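Local coordinates for protein methyltransferase (Pyrococcus horikoshii, PDB 1IXK) that probably methylates cytidine at carbon 5 in RNA, using S-adenosyl-L-methionine as methyl donor, as do its relatives in the RsmB/NOP family, at residues K53-V56 against Q57-V60. Numbering follows the deposited sequence.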
ATOM      1  N   LYS A  53      13.229  17.829   2.643  1.00 24.14           N
ATOM      2  CA  LYS A  53      14.612  18.279   2.529  1.00 24.23           C
ATOM      3  C   LYS A  53      15.047  18.811   1.169  1.00 26.21           C
ATOM      4  O   LYS A  53      16.056  19.508   1.077  1.00 26.71           O
ATOM      5  CB  LYS A  53      15.558  17.152   2.938  1.00 24.59           C
ATOM      6  CG  LYS A  53      15.515  16.802   4.410  1.00 23.93           C
ATOM      7  CD  LYS A  53      16.670  15.889   4.778  1.00 27.15           C
ATOM      8  CE  LYS A  53      16.813  15.757   6.281  1.00 24.24           C
ATOM      9  NZ  LYS A  53      18.064  15.045   6.636  1.00 24.46           N
ATOM     10  N   ILE A  54      14.303  18.494   0.113  1.00 26.24           N
ATOM     11  CA  ILE A  54      14.675  18.960  -1.220  1.00 25.76           C
ATOM     12  C   ILE A  54      13.533  18.817  -2.222  1.00 25.51           C
ATOM     13  O   ILE A  54      12.717  17.900  -2.118  1.00 24.49           O
ATOM     14  CB  ILE A  54      15.905  18.177  -1.739  1.00 26.40           C
ATOM     15  CG1 ILE A  54      16.365  18.748  -3.081  1.00 26.29           C
ATOM     16  CG2 ILE A  54      15.561  16.698  -1.871  1.00 26.06           C
ATOM     17  CD1 ILE A  54      17.612  18.089  -3.626  1.00 28.02           C
ATOM     18  N   SER A  55      13.478  19.726  -3.192  1.00 23.89           N
ATOM     19  CA  SER A  55      12.431  19.683  -4.203  1.00 23.48           C
ATOM     20  C   SER A  55      12.685  18.515  -5.147  1.00 23.81           C
ATOM     21  O   SER A  55      13.804  18.013  -5.241  1.00 23.72           O
ATOM     22  CB  SER A  55      12.399  20.986  -5.008  1.00 26.35           C
ATOM     23  OG  SER A  55      13.514  21.083  -5.880  1.00 23.17           O
ATOM     24  N   VAL A  56      11.637  18.086  -5.840  1.00 21.96           N
ATOM     25  CA  VAL A  56      11.749  16.987  -6.785  1.00 22.49           C
ATOM     26  C   VAL A  56      12.635  17.412  -7.952  1.00 24.38           C
ATOM     27  O   VAL A  56      13.491  16.650  -8.406  1.00 22.78           O
ATOM     28  CB  VAL A  56      10.360  16.576  -7.323  1.00 21.66           C
ATOM     29  CG1 VAL A  56      10.506  15.526  -8.414  1.00 19.12           C
ATOM     30  CG2 VAL A  56       9.509  16.035  -6.182  1.00 19.94           C
ATOM     31  N   GLN A  57      12.437  18.645  -8.408  1.00 25.70           N
ATOM     32  CA  GLN A  57      13.198  19.194  -9.524  1.00 29.05           C
ATOM     33  C   GLN A  57      14.701  19.188  -9.242  1.00 28.13           C
ATOM     34  O   GLN A  57      15.499  18.798 -10.095  1.00 27.71           O
ATOM     35  CB  GLN A  57      12.734  20.623  -9.815  1.00 32.58           C
ATOM     36  CG  GLN A  57      12.879  21.042 -11.268  1.00 38.69           C
ATOM     37  CD  GLN A  57      12.808  22.547 -11.450  1.00 40.93           C
ATOM     38  OE1 GLN A  57      13.707  23.277 -11.028  1.00 43.26           O
ATOM     39  NE2 GLN A  57      11.736  23.020 -12.074  1.00 42.69           N
ATOM     40  N   ASP A  58      15.085  19.621  -8.043  1.00 27.58           N
ATOM     41  CA  ASP A  58      16.495  19.658  -7.668  1.00 27.80           C
ATOM     42  C   ASP A  58      17.118  18.279  -7.472  1.00 27.13           C
ATOM     43  O   ASP A  58      18.250  18.039  -7.901  1.00 25.07           O
ATOM     44  CB  ASP A  58      16.698  20.482  -6.391  1.00 30.62           C
ATOM     45  CG  ASP A  58      16.476  21.964  -6.613  1.00 33.42           C
ATOM     46  OD1 ASP A  58      16.801  22.451  -7.716  1.00 35.64           O
ATOM     47  OD2 ASP A  58      15.990  22.646  -5.686  1.00 35.60           O
ATOM     48  N   LEU A  59      16.391  17.379  -6.816  1.00 24.75           N
ATOM     49  CA  LEU A  59      16.900  16.035  -6.575  1.00 21.13           C
ATOM     50  C   LEU A  59      17.136  15.314  -7.897  1.00 21.45           C
ATOM     51  O   LEU A  59      18.160  14.649  -8.077  1.00 21.43           O
ATOM     52  CB  LEU A  59      15.916  15.241  -5.704  1.00 21.86           C
ATOM     53  CG  LEU A  59      16.284  13.808  -5.296  1.00 20.05           C
ATOM     54  CD1 LEU A  59      16.173  12.874  -6.495  1.00 19.98           C
ATOM     55  CD2 LEU A  59      17.688  13.774  -4.717  1.00 18.58           C
ATOM     56  N   VAL A  60      16.189  15.444  -8.820  1.00 20.64           N
ATOM     57  CA  VAL A  60      16.305  14.799 -10.121  1.00 21.86           C
ATOM     58  C   VAL A  60      17.544  15.263 -10.879  1.00 22.49           C
ATOM     59  O   VAL A  60      18.242  14.457 -11.491  1.00 19.08           O
ATOM     60  CB  VAL A  60      15.058  15.065 -10.990  1.00 23.33           C
ATOM     61  CG1 VAL A  60      15.322  14.642 -12.430  1.00 24.32           C
ATOM     62  CG2 VAL A  60      13.863  14.296 -10.424  1.00 23.41           C
TER
HETATM   63  O   HOH W   1      15.454  22.005  -2.854  1.00 33.70           O
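Ser55 and Asp58 close a small polar ring at the start of helix 56-65. The serine turns its OG between its own backbone N and carbonyl carbon (chi1 72°), and from there Ser55 OG takes the N-H of Asp58 N at 3.0 Å in a fairly straight bond of 159°. Ser55 OG in turn donates a weak hydrogen bond to Asp58 OD2, 2.9 Å away. The carboxylate folds back beside the serine. A water ties the ring together a second way: it accepts from Ser55 N and donates to Asp58 OD2, each at 3.0 Å from its oxygen, so that the main chain before the helix and the carboxylate within it are linked indirectly.

Alongside the cap, Ile54 reaches forward over the first turn. Its CG1 stands anti to the backbone N (chi1 -175°) with the chain extended beyond. Ile54 CG1 passes Asp58 CB at 3.8 Å. Ile54 CD1 lies against the Leu59 backbone and 3.9 Å from Leu59 CB; the Ile54 and Leu59 side chains meet at about a right angle. Both also touch Val49 of strand 46-49. Cutting Ile54 back to an alanine would probably open a gap beside Leu59 and leave the apolar flank of Asp58 CB without its cover.

Helical bonding starts with Leu59 N to Ser55 O at 3.1 Å and Val60 N to Val56 O at 3.0 Å. One turn apart, Val56 CG1 comes to 4.1 Å from Val60 CG2, and both valines rest on Phe80 of strand 79-82. The arrangement is a serine N-cap with its Ser-x-x-Asp side chains paired, where the loop from strand 46-49 enters a helix packed on the antiparallel sheet of the N-terminal RsmF-like region.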